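Local coordinates for protein ammonium transporter (Kuenenia stuttgartiensis, PDB 6EU6) that probably senses ammonium at the membrane as the Amt-type receptor part of a histidine kinase signalling system, at residues L159-F164 with G358-G363; P137-W142 with G154-L159; A165-V170 with I280-N285; V169-G174 with A324-G329; G219-N224 with N241-A246. All blocks are in the same frame, centred on the assembly; numbering follows the deposited sequence.

Interaction 1: residues L159-F164 with G358-G363; sequences LGFIDF and GIQALG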
# COMPACT_ATOMS: atom_id res chain seq x y z
N LEU A 159 7.87 33.26 18.00
CA LEU A 159 7.19 33.28 19.33
C LEU A 159 7.27 31.96 20.08
O LEU A 159 6.83 31.90 21.23
CB LEU A 159 5.73 33.65 19.20
CG LEU A 159 5.55 35.05 18.70
CD1 LEU A 159 4.07 35.31 18.68
CD2 LEU A 159 6.31 36.13 19.50
N GLY A 160 7.79 30.90 19.44
CA GLY A 160 7.85 29.57 20.12
C GLY A 160 6.77 28.53 19.78
O GLY A 160 6.65 27.52 20.46
N PHE A 161 5.98 28.78 18.75
CA PHE A 161 4.96 27.82 18.28
C PHE A 161 5.63 26.50 17.87
O PHE A 161 6.64 26.52 17.19
CB PHE A 161 4.18 28.37 17.11
CG PHE A 161 3.01 27.54 16.71
CD1 PHE A 161 1.94 27.36 17.59
CD2 PHE A 161 2.95 26.93 15.48
CE1 PHE A 161 0.83 26.60 17.23
CE2 PHE A 161 1.83 26.16 15.11
CZ PHE A 161 0.80 25.97 16.01
N ILE A 162 5.05 25.39 18.32
CA ILE A 162 5.51 24.05 18.01
C ILE A 162 4.40 23.26 17.27
O ILE A 162 3.27 23.23 17.70
CB ILE A 162 5.86 23.30 19.28
CG1 ILE A 162 7.10 23.98 19.97
CG2 ILE A 162 6.20 21.83 19.04
CD1 ILE A 162 7.27 23.52 21.40
N ASP A 163 4.76 22.68 16.14
CA ASP A 163 3.90 21.69 15.49
C ASP A 163 4.84 20.74 14.72
O ASP A 163 5.28 21.05 13.63
CB ASP A 163 2.93 22.40 14.60
CG ASP A 163 1.89 21.48 14.01
OD1 ASP A 163 1.95 20.22 14.22
OD2 ASP A 163 1.05 22.02 13.29
N PHE A 164 5.15 19.61 15.32
CA PHE A 164 6.10 18.71 14.71
C PHE A 164 5.82 18.33 13.26
O PHE A 164 6.66 18.51 12.37
CB PHE A 164 6.18 17.44 15.58
CG PHE A 164 7.06 16.39 15.00
CD1 PHE A 164 8.40 16.67 14.72
CD2 PHE A 164 6.59 15.09 14.82
CE1 PHE A 164 9.21 15.69 14.18
CE2 PHE A 164 7.41 14.13 14.27
CZ PHE A 164 8.71 14.41 13.92
N GLY A 358 -0.02 29.05 25.94
CA GLY A 358 -0.60 30.34 25.49
C GLY A 358 -0.11 30.53 24.04
O GLY A 358 -0.85 30.98 23.22
N ILE A 359 1.13 30.17 23.75
CA ILE A 359 1.69 30.27 22.39
C ILE A 359 0.97 29.25 21.47
O ILE A 359 0.68 29.55 20.32
CB ILE A 359 3.22 30.02 22.40
CG1 ILE A 359 3.97 31.17 23.09
CG2 ILE A 359 3.79 29.78 21.03
CD1 ILE A 359 5.31 30.76 23.66
N GLN A 360 0.71 28.03 21.97
CA GLN A 360 0.00 27.04 21.17
C GLN A 360 -1.40 27.54 20.87
O GLN A 360 -1.86 27.56 19.71
CB GLN A 360 -0.01 25.68 21.86
CG GLN A 360 1.37 25.00 22.07
CD GLN A 360 2.18 24.85 20.81
OE1 GLN A 360 3.12 25.60 20.57
NE2 GLN A 360 1.79 23.87 19.98
N ALA A 361 -2.06 28.05 21.89
CA ALA A 361 -3.40 28.62 21.69
C ALA A 361 -3.40 29.79 20.69
O ALA A 361 -4.34 29.96 19.90
CB ALA A 361 -3.98 29.06 23.00
N LEU A 362 -2.35 30.59 20.73
CA LEU A 362 -2.27 31.71 19.82
C LEU A 362 -2.13 31.17 18.40
O LEU A 362 -2.72 31.69 17.47
CB LEU A 362 -1.09 32.63 20.16
CG LEU A 362 -0.66 33.57 19.03
CD1 LEU A 362 -1.81 34.54 18.77
CD2 LEU A 362 0.61 34.32 19.41
N GLY A 363 -1.31 30.16 18.22
CA GLY A 363 -1.19 29.50 16.89
C GLY A 363 -2.50 28.94 16.40
O GLY A 363 -2.87 29.08 15.21
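Gln-360 holds Ile-162 by both polar backbone atoms. Its NE2 donates to Ile-162 O at 2.8 Å, an almost straight bond (171° at the hydrogen) that uses an in-plane lone pair of the carbonyl. In return Ile-162 N gives its hydrogen to Gln-360 OE1 at 3.0 Å, again on a lone pair. Glutamine suits this place because its amide carries a donor and an acceptor side by side, matched here to the N-H and C=O of one extended residue, and a bend at chi2 (-55°) turns that amide off helix 353-385 toward the loop. Both amide atoms have second partners: NE2 also bonds Thr-334 O, and OE1 accepts from Gln-356 NE2.

The phenyl ring of Phe-161 lies across the glutamine chain, its plane only 15° from that of the amide. Beyond it, Phe-161 CE1 comes within 3.6 Å of Gly-363 CA, an approach possible because the helix carries no side chain there. Ile-359 fills the bend of the loop, its CG2 lying 3.3 Å from Phe-161 N and its CD1 3.1 Å from Leu-159 O. Gly-160, in a Schellman motif with positive phi, makes the turn that lets the chain leave helix 155-158. At the surface, the side chains of Leu-159 and Leu-362 cross at about a right angle, CD1 of the first 3.7 Å from CD2 of the second.

A polar centre wrapped in hydrocarbon is thus the pattern: a buried loop segment, which has no helix of its own to satisfy Ile-162, borrows both bonds from one side chain, and four hydrogen bonds to that amide fix its rotation.

Interaction 2: residues P137-W142 with G154-L159; sequences PIFGHW and GWLKEL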
# COMPACT_ATOMS: atom_id res chain seq x y z
N PRO A 137 0.56 27.62 2.33
CA PRO A 137 1.96 27.93 2.41
C PRO A 137 2.32 29.25 3.21
O PRO A 137 3.38 29.33 3.78
CB PRO A 137 2.39 28.10 0.93
CG PRO A 137 1.15 28.57 0.25
CD PRO A 137 -0.02 27.91 1.00
N ILE A 138 1.42 30.22 3.26
CA ILE A 138 1.72 31.44 4.05
C ILE A 138 1.66 31.15 5.55
O ILE A 138 2.61 31.44 6.27
CB ILE A 138 0.79 32.60 3.65
CG1 ILE A 138 1.16 33.06 2.25
CG2 ILE A 138 0.92 33.76 4.65
CD1 ILE A 138 0.13 33.93 1.54
N PHE A 139 0.60 30.50 6.02
CA PHE A 139 0.63 29.96 7.41
C PHE A 139 1.81 29.04 7.66
O PHE A 139 2.44 29.10 8.70
CB PHE A 139 -0.68 29.29 7.85
CG PHE A 139 -0.70 28.94 9.31
CD1 PHE A 139 -0.17 27.72 9.77
CD2 PHE A 139 -1.17 29.84 10.27
CE1 PHE A 139 -0.13 27.42 11.15
CE2 PHE A 139 -1.11 29.54 11.66
CZ PHE A 139 -0.62 28.32 12.08
N GLY A 140 2.17 28.25 6.67
CA GLY A 140 3.29 27.36 6.82
C GLY A 140 4.58 28.13 7.03
O GLY A 140 5.47 27.66 7.73
N HIS A 141 4.71 29.25 6.34
CA HIS A 141 5.89 30.11 6.52
C HIS A 141 5.93 30.61 7.99
O HIS A 141 6.96 30.54 8.66
CB HIS A 141 5.86 31.29 5.58
CG HIS A 141 7.12 32.08 5.60
ND1 HIS A 141 8.26 31.66 4.95
CD2 HIS A 141 7.45 33.24 6.24
CE1 HIS A 141 9.22 32.55 5.13
NE2 HIS A 141 8.76 33.51 5.91
N TRP A 142 4.78 31.02 8.49
CA TRP A 142 4.72 31.58 9.85
C TRP A 142 5.21 30.58 10.86
O TRP A 142 5.90 30.96 11.83
CB TRP A 142 3.33 32.06 10.19
CG TRP A 142 2.80 33.10 9.29
CD1 TRP A 142 3.52 33.80 8.33
CD2 TRP A 142 1.46 33.55 9.19
NE1 TRP A 142 2.66 34.65 7.64
CE2 TRP A 142 1.41 34.51 8.18
CE3 TRP A 142 0.28 33.22 9.85
CZ2 TRP A 142 0.23 35.13 7.81
CZ3 TRP A 142 -0.85 33.85 9.50
CH2 TRP A 142 -0.88 34.77 8.49
N GLY A 154 9.78 32.17 10.74
CA GLY A 154 8.47 32.71 10.54
C GLY A 154 8.10 33.31 11.87
O GLY A 154 8.59 32.88 12.94
N TRP A 155 7.17 34.26 11.84
CA TRP A 155 6.89 35.01 13.05
C TRP A 155 6.31 34.13 14.14
O TRP A 155 6.60 34.34 15.28
CB TRP A 155 6.02 36.26 12.78
CG TRP A 155 4.58 36.01 12.41
CD1 TRP A 155 4.10 35.84 11.17
CD2 TRP A 155 3.46 35.96 13.30
NE1 TRP A 155 2.74 35.63 11.24
CE2 TRP A 155 2.34 35.71 12.53
CE3 TRP A 155 3.32 35.99 14.70
CZ2 TRP A 155 1.08 35.54 13.08
CZ3 TRP A 155 2.10 35.83 15.25
CH2 TRP A 155 0.98 35.59 14.44
N LEU A 156 5.46 33.15 13.80
CA LEU A 156 4.89 32.29 14.82
C LEU A 156 5.90 31.37 15.49
O LEU A 156 5.91 31.17 16.72
CB LEU A 156 3.74 31.43 14.29
CG LEU A 156 2.33 31.88 14.50
CD1 LEU A 156 1.41 30.85 13.81
CD2 LEU A 156 2.01 32.04 15.99
N LYS A 157 6.74 30.79 14.68
CA LYS A 157 7.86 30.02 15.20
C LYS A 157 8.78 30.87 16.13
O LYS A 157 9.20 30.42 17.22
CB LYS A 157 8.67 29.48 14.05
CG LYS A 157 9.97 28.83 14.47
CD LYS A 157 9.82 27.68 15.46
CE LYS A 157 9.21 26.44 14.80
NZ LYS A 157 8.84 25.42 15.79
N GLU A 158 9.04 32.09 15.70
CA GLU A 158 9.80 33.08 16.50
C GLU A 158 9.19 33.21 17.91
O GLU A 158 9.90 33.25 18.90
CB GLU A 158 9.79 34.41 15.78
CG GLU A 158 10.44 35.52 16.57
CD GLU A 158 11.89 35.25 16.68
OE1 GLU A 158 12.50 35.13 15.62
OE2 GLU A 158 12.40 35.09 17.81
N LEU A 159 7.87 33.26 18.00
CA LEU A 159 7.19 33.28 19.33
C LEU A 159 7.27 31.96 20.08
O LEU A 159 6.83 31.90 21.23
CB LEU A 159 5.73 33.65 19.20
CG LEU A 159 5.55 35.05 18.70
CD1 LEU A 159 4.07 35.31 18.68
CD2 LEU A 159 6.31 36.13 19.50
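Trp-142 turns one face of its indole to the edge of Trp-155, whose NE1 lies over it only 3.2 Å from Trp-142 CD2. The two five-membered rings form an edge-to-face pair, their centroids 4.2 Å apart and their planes inclined at 52°. Trp-155 reaches this place with CG between its own backbone N and carbonyl carbon (chi1 70°), which folds the indole alongside Trp-142. The opposite face of Trp-142 rests on its own helix, on Ile-138 O and Phe-139 CA, so the large flat ring is filled in from both sides.

The backbones join as well. Lys-157 N, in the first turn of helix 155-158, donates to Trp-142 O at 3.0 Å in a fairly straight bond (166°), so that a carbonyl of the earlier helix serves an N-H that the short helix cannot pair within itself. Gly-154, the N-cap, suits the tight passage: its CA makes a CA-H...O contact of 3.2 Å with His-141 O, on a side where a side chain would have to point straight at the carbonyls. Farther along, Leu-156 CD1 touches Phe-139 CE2 at 3.6 Å.

Around this corner helix 353-385 covers Trp-142 through Val-366 and Trp-370, while Phe-139 packs on helix 167-185. Trp-142 NE1 bonds Leu-74 O, and the backbone of Trp-155 pairs with Gly-73; both partners lie in the turn between strands 70-71 and 75-76, so the contact ties helices 121-144 and 155-158 to that small hairpin.

Interaction 3: residues A165-V170 with I280-N285; sequences AGATVV and ITASSN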
# COMPACT_ATOMS: atom_id res chain seq x y z
N ALA A 165 4.65 17.74 13.02
CA ALA A 165 4.33 17.21 11.73
C ALA A 165 3.08 17.85 11.10
O ALA A 165 2.72 17.51 9.98
CB ALA A 165 4.25 15.69 11.83
N GLY A 166 2.45 18.83 11.75
CA GLY A 166 1.40 19.57 11.11
C GLY A 166 -0.02 19.35 11.60
O GLY A 166 -0.99 19.39 10.81
N ALA A 167 -0.18 19.15 12.90
CA ALA A 167 -1.52 19.08 13.42
C ALA A 167 -2.35 20.35 13.07
O ALA A 167 -3.54 20.27 12.71
CB ALA A 167 -1.50 18.88 14.93
N THR A 168 -1.68 21.50 13.19
CA THR A 168 -2.23 22.77 12.82
C THR A 168 -1.88 23.09 11.36
O THR A 168 -2.76 23.39 10.57
CB THR A 168 -1.73 23.90 13.78
OG1 THR A 168 -2.29 23.69 15.10
CG2 THR A 168 -2.23 25.20 13.31
N VAL A 169 -0.63 23.00 11.01
CA VAL A 169 -0.14 23.49 9.72
C VAL A 169 -0.83 22.74 8.55
O VAL A 169 -1.24 23.36 7.56
CB VAL A 169 1.37 23.34 9.64
CG1 VAL A 169 1.90 23.73 8.23
CG2 VAL A 169 2.02 24.29 10.63
N VAL A 170 -0.99 21.43 8.69
CA VAL A 170 -1.71 20.63 7.71
C VAL A 170 -3.20 20.49 8.08
O VAL A 170 -4.09 20.86 7.32
CB VAL A 170 -1.02 19.27 7.53
CG1 VAL A 170 -1.83 18.36 6.58
CG2 VAL A 170 0.38 19.50 6.90
N ILE A 280 -1.72 13.42 17.42
CA ILE A 280 -0.37 12.99 17.74
C ILE A 280 0.67 13.53 16.74
O ILE A 280 1.84 13.60 17.05
CB ILE A 280 -0.26 11.47 17.89
CG1 ILE A 280 0.95 11.11 18.69
CG2 ILE A 280 -0.17 10.78 16.51
CD1 ILE A 280 0.88 11.54 20.14
N THR A 281 0.19 14.02 15.60
CA THR A 281 1.02 14.65 14.60
C THR A 281 1.72 15.89 15.14
O THR A 281 2.75 16.35 14.59
CB THR A 281 0.14 14.97 13.33
OG1 THR A 281 -0.23 13.70 12.72
CG2 THR A 281 0.84 15.58 12.31
N ALA A 282 1.16 16.51 16.18
CA ALA A 282 1.78 17.76 16.73
C ALA A 282 3.01 17.44 17.54
O ALA A 282 3.85 18.29 17.71
CB ALA A 282 0.81 18.49 17.63
N SER A 283 3.07 16.24 18.12
CA SER A 283 3.98 16.01 19.21
C SER A 283 4.65 14.66 19.23
O SER A 283 5.34 14.33 20.20
CB SER A 283 3.23 16.19 20.52
OG SER A 283 2.27 15.17 20.67
N SER A 284 4.52 13.87 18.18
CA SER A 284 4.95 12.47 18.31
C SER A 284 6.45 12.31 18.55
O SER A 284 6.86 11.26 19.00
CB SER A 284 4.50 11.64 17.08
OG SER A 284 5.01 12.27 15.96
N ASN A 285 7.28 13.32 18.26
CA ASN A 285 8.72 13.22 18.50
C ASN A 285 9.11 13.60 19.94
O ASN A 285 10.27 13.41 20.33
CB ASN A 285 9.47 14.14 17.56
CG ASN A 285 9.11 15.63 17.79
OD1 ASN A 285 7.95 16.01 18.04
ND2 ASN A 285 10.10 16.48 17.68
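The Thr-281 methyl sits on one face of the peptide group joining Ala-165 to Gly-166: CG2 stands almost directly over Ala-165 C, 3.4 Å away. With OG1 beside the backbone N (chi1 -68°), the methyl takes the position opposite that N and so reaches this face, while OG1 turns back to bond Leu-277 O. Threonine therefore suits both sides, offering a methyl to the contact and its hydroxyl to the last turn of helix 266-280. At the edge of the preceding peptide, Ala-165 N donates to Thr-281 O at 2.8 Å, a bond bent at the hydrogen (140°).

The packing is close. Ala-165 CB is 3.4 Å from Thr-281 CG2, tighter than ordinary van der Waals contact, and the single methyl of alanine suits so near an approach. Ala-167 CB meets Ala-282 CB at 3.6 Å, two alanines that let the backbones approach. Between Ala-165 and Ala-167 in the chain, Gly-166, the N-cap of helix 167-185, takes a positive phi that suits glycine.

The contact joins the start of helix 167-185 to the break between helices 266-280 and 289-312. Helix 206-226 borders it through Trp-220, Phe-223 and Asn-224, and helix 234-261 lies against Ser-284 through Val-238 and Thr-242.

Interaction 4: residues V169-G174 with A324-G329; sequences VVHSIG and AVHGVG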
# COMPACT_ATOMS: atom_id res chain seq x y z
N VAL A 169 -0.63 23.00 11.01
CA VAL A 169 -0.14 23.49 9.72
C VAL A 169 -0.83 22.74 8.55
O VAL A 169 -1.24 23.36 7.56
CB VAL A 169 1.37 23.34 9.64
CG1 VAL A 169 1.90 23.73 8.23
CG2 VAL A 169 2.02 24.29 10.63
N VAL A 170 -0.99 21.43 8.69
CA VAL A 170 -1.71 20.63 7.71
C VAL A 170 -3.20 20.49 8.08
O VAL A 170 -4.09 20.86 7.32
CB VAL A 170 -1.02 19.27 7.53
CG1 VAL A 170 -1.83 18.36 6.58
CG2 VAL A 170 0.38 19.50 6.90
N HIS A 171 -3.49 19.90 9.23
CA HIS A 171 -4.78 19.37 9.48
C HIS A 171 -5.77 20.45 9.87
O HIS A 171 -6.83 20.56 9.29
CB HIS A 171 -4.59 18.26 10.52
CG HIS A 171 -3.90 17.07 9.93
ND1 HIS A 171 -4.47 16.28 8.95
CD2 HIS A 171 -2.68 16.54 10.17
CE1 HIS A 171 -3.64 15.32 8.62
NE2 HIS A 171 -2.53 15.48 9.31
N SER A 172 -5.47 21.25 10.88
CA SER A 172 -6.43 22.35 11.23
C SER A 172 -6.60 23.33 10.10
O SER A 172 -7.74 23.74 9.74
CB SER A 172 -6.08 23.05 12.53
OG SER A 172 -6.22 22.11 13.58
N ILE A 173 -5.50 23.70 9.46
CA ILE A 173 -5.61 24.61 8.33
C ILE A 173 -6.53 24.08 7.25
O ILE A 173 -7.42 24.78 6.77
CB ILE A 173 -4.20 24.88 7.76
CG1 ILE A 173 -3.43 25.80 8.74
CG2 ILE A 173 -4.27 25.50 6.36
CD1 ILE A 173 -3.84 27.30 8.68
N GLY A 174 -6.31 22.84 6.81
CA GLY A 174 -7.20 22.23 5.86
C GLY A 174 -8.62 22.06 6.36
O GLY A 174 -9.57 22.25 5.60
N ALA A 324 -14.28 17.87 12.34
CA ALA A 324 -13.92 17.23 13.61
C ALA A 324 -12.58 16.54 13.62
O ALA A 324 -11.83 16.68 14.59
CB ALA A 324 -14.99 16.24 14.00
N VAL A 325 -12.22 15.80 12.53
CA VAL A 325 -11.01 14.99 12.55
C VAL A 325 -9.81 15.96 12.48
O VAL A 325 -8.89 15.96 13.32
CB VAL A 325 -10.98 13.99 11.39
CG1 VAL A 325 -9.59 13.44 11.14
CG2 VAL A 325 -12.00 12.87 11.64
N HIS A 326 -9.82 16.76 11.42
CA HIS A 326 -8.68 17.59 11.08
C HIS A 326 -8.65 18.97 11.84
O HIS A 326 -7.61 19.36 12.31
CB HIS A 326 -8.62 17.80 9.56
CG HIS A 326 -8.55 16.54 8.76
ND1 HIS A 326 -7.38 15.87 8.52
CD2 HIS A 326 -9.53 15.82 8.15
CE1 HIS A 326 -7.64 14.78 7.80
NE2 HIS A 326 -8.94 14.71 7.60
N GLY A 327 -9.75 19.66 11.87
CA GLY A 327 -9.84 20.96 12.53
C GLY A 327 -9.72 20.77 14.05
O GLY A 327 -8.75 21.17 14.65
N VAL A 328 -10.67 20.06 14.63
CA VAL A 328 -10.68 19.92 16.09
C VAL A 328 -9.57 19.01 16.60
O VAL A 328 -8.85 19.33 17.55
CB VAL A 328 -12.06 19.46 16.61
CG1 VAL A 328 -12.03 19.26 18.15
CG2 VAL A 328 -13.13 20.43 16.19
N GLY A 329 -9.40 17.85 15.96
CA GLY A 329 -8.26 17.03 16.27
C GLY A 329 -6.93 17.76 16.24
O GLY A 329 -6.10 17.53 17.10
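His-171 and His-326 have the arrangement of the twin-histidine motif of the Amt family, whose imidazoles line the conduction pathway within each subunit in relatives; a similar place along an ammonium pathway is probable here. The two rings meet rim to rim, neither over the face of the other, with planes only 17° apart and centroids 5.2 Å apart. They join through their delta nitrogens: His-171 ND1 and His-326 ND1 are 3.0 Å apart in a hydrogen bond in which either could be the donor. Histidine suits the place because its ring nitrogen can give or accept.

Both rings leave their helices in the same way, CG anti to the carbonyl carbon (chi1 -71° for His-171 and -57° for His-326), which brings the ND1 edges together. Each imidazole has a valine methyl over the centre of one face, Val-170 CG1 on His-171 and Val-325 CG1 on His-326, an apolar backing that limits how the rings can swing about chi2. The indole of Trp-220 and the ring of Phe-223 also meet His-171.

The segments 169-174 and 324-329, each with a wider pi-type turn, approach to 6.8 Å between their axes, a spacing helped by small residues: Ser-172 CA lies 3.9 Å from Gly-327 CA. Besides the imidazole pair, a second bond crosses the gap, from Ser-172 OG to Gly-327 O at 2.9 Å, meeting the carbonyl in its plane on a lone pair.

Interaction 5: residues G219-N224 with N241-A246; sequences GWFGFN and NTNMAA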
# COMPACT_ATOMS: atom_id res chain seq x y z
N GLY A 219 -0.01 5.52 6.24
CA GLY A 219 0.60 6.77 5.80
C GLY A 219 1.07 7.72 6.87
O GLY A 219 2.10 8.40 6.71
N TRP A 220 0.31 7.79 7.97
CA TRP A 220 0.67 8.69 9.10
C TRP A 220 1.99 8.29 9.73
O TRP A 220 2.68 9.13 10.30
CB TRP A 220 -0.46 8.76 10.18
CG TRP A 220 -1.17 10.03 10.11
CD1 TRP A 220 -0.62 11.27 10.29
CD2 TRP A 220 -2.57 10.24 9.88
NE1 TRP A 220 -1.61 12.24 10.15
CE2 TRP A 220 -2.81 11.64 9.94
CE3 TRP A 220 -3.65 9.40 9.72
CZ2 TRP A 220 -4.05 12.19 9.77
CZ3 TRP A 220 -4.90 9.96 9.54
CH2 TRP A 220 -5.08 11.35 9.56
N PHE A 221 2.37 7.00 9.60
CA PHE A 221 3.70 6.59 10.00
C PHE A 221 4.80 7.35 9.29
O PHE A 221 5.82 7.79 9.94
CB PHE A 221 3.93 5.06 9.83
CG PHE A 221 3.07 4.18 10.73
CD1 PHE A 221 2.71 4.58 12.02
CD2 PHE A 221 2.60 2.96 10.27
CE1 PHE A 221 1.92 3.76 12.81
CE2 PHE A 221 1.79 2.16 11.06
CZ PHE A 221 1.48 2.57 12.33
N GLY A 222 4.62 7.54 7.97
CA GLY A 222 5.56 8.35 7.20
C GLY A 222 5.41 9.83 7.53
O GLY A 222 6.37 10.59 7.59
N PHE A 223 4.17 10.25 7.67
CA PHE A 223 3.89 11.67 7.99
C PHE A 223 4.63 12.12 9.23
O PHE A 223 5.39 13.12 9.20
CB PHE A 223 2.37 11.77 8.13
CG PHE A 223 1.81 13.11 7.82
CD1 PHE A 223 1.71 14.05 8.85
CD2 PHE A 223 1.20 13.35 6.63
CE1 PHE A 223 1.12 15.29 8.58
CE2 PHE A 223 0.68 14.61 6.33
CZ PHE A 223 0.67 15.57 7.32
N ASN A 224 4.54 11.28 10.28
CA ASN A 224 5.22 11.53 11.55
C ASN A 224 6.72 11.17 11.54
O ASN A 224 7.57 12.00 11.84
CB ASN A 224 4.52 10.81 12.69
CG ASN A 224 3.25 11.55 13.16
OD1 ASN A 224 2.17 11.27 12.75
ND2 ASN A 224 3.43 12.45 14.08
N ASN A 241 4.66 5.94 18.92
CA ASN A 241 3.70 6.85 19.48
C ASN A 241 2.54 7.09 18.53
O ASN A 241 1.39 7.26 18.98
CB ASN A 241 4.35 8.21 19.79
CG ASN A 241 5.28 8.17 20.96
OD1 ASN A 241 5.24 7.26 21.82
ND2 ASN A 241 6.18 9.16 21.00
N THR A 242 2.80 7.20 17.22
CA THR A 242 1.71 7.40 16.31
C THR A 242 0.70 6.24 16.42
O THR A 242 -0.46 6.43 16.49
CB THR A 242 2.29 7.53 14.88
OG1 THR A 242 3.14 8.68 14.86
CG2 THR A 242 1.20 7.68 13.86
N ASN A 243 1.21 5.01 16.49
CA ASN A 243 0.39 3.84 16.56
C ASN A 243 -0.42 3.81 17.85
O ASN A 243 -1.64 3.48 17.89
CB ASN A 243 1.20 2.57 16.47
CG ASN A 243 0.31 1.38 16.22
OD1 ASN A 243 -0.19 1.20 15.11
ND2 ASN A 243 0.14 0.54 17.25
N MET A 244 0.25 4.16 18.92
CA MET A 244 -0.42 4.08 20.19
C MET A 244 -1.51 5.14 20.31
O MET A 244 -2.51 4.88 20.96
CB MET A 244 0.58 4.20 21.38
CG MET A 244 1.64 3.13 21.40
SD MET A 244 0.95 1.50 21.36
CE MET A 244 -0.09 1.44 22.83
N ALA A 245 -1.32 6.34 19.74
CA ALA A 245 -2.36 7.36 19.80
C ALA A 245 -3.60 6.85 19.04
O ALA A 245 -4.72 7.00 19.56
CB ALA A 245 -1.94 8.73 19.25
N ALA A 246 -3.42 6.29 17.82
CA ALA A 246 -4.53 5.75 17.04
C ALA A 246 -5.26 4.64 17.82
O ALA A 246 -6.51 4.61 17.92
CB ALA A 246 -4.07 5.21 15.71
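Thr-242 presses into the groove between Phe-221 and Asn-224, where two successive membrane helices of the Amt fold, 206-226 and 234-261, meet; their segments 219-224 and 241-246 cross at 132°, with axes 9.9 Å apart at closest approach. This is the tighter part. Thr-242 OG1 lies 3.3 Å from Asn-224 CB, while its methyl CG2 stands 3.9 Å from Phe-221 CD1. Threonine suits the groove by being short and branched: the methyl turns to the ring, and the hydroxyl bonds Val-238 O one helical turn back.

Toward Trp-220 the packing is looser. Trp-220 meets Thr-242 CG2 with its O at 4.1 Å and, of its side chain, with CB at 4.2 Å, for the indole leads off to Thr-281 and His-171. No solvent side opens at the other end, because a neighbouring subunit covers it: Phe-21 and Phe-98 of that subunit meet the Phe-221 ring edge-to-face, and its Ser-55 OG bonds Asn-243 ND2. The aromatic ring thus serves both the helix pair and the subunit interface.

Asn-243, its amide swung to the side opposite the backbone N (chi1 -166°), runs past the outer end of the phenyl ring. Its OD1, which accepts from Trp-217 NE1, lies at the ring edge near the plane, 3.5 Å from Phe-221 CZ.

How the interactions relate
Interactions 1 and 2 share Leu-159 and lie with centres about 10 Å apart, while interactions 3 and 4 both use helix 167-185 and share Val-169 and Val-170. Asp-163, from the loop of interaction 1, joins these two groups: its OD2 lies 2.8 Å from Thr-168 N and 3.0 Å from Val-169 N at the start of that helix. Interaction 5 reaches the twin histidines of interaction 4 through Trp-220, whose CZ2 is 3.4 Å from His-171 CE1, and interaction 3 through Asn-241 ND2, 3.0 Å from Ser-284 O. A bound MES molecule, probably from crystallisation, touches Asp-163, Phe-164 and Lys-157 of interactions 1 and 2 and, by a weak hydrogen bond, Asn-285 of interaction 3. Interactions 2 and 5 do not touch.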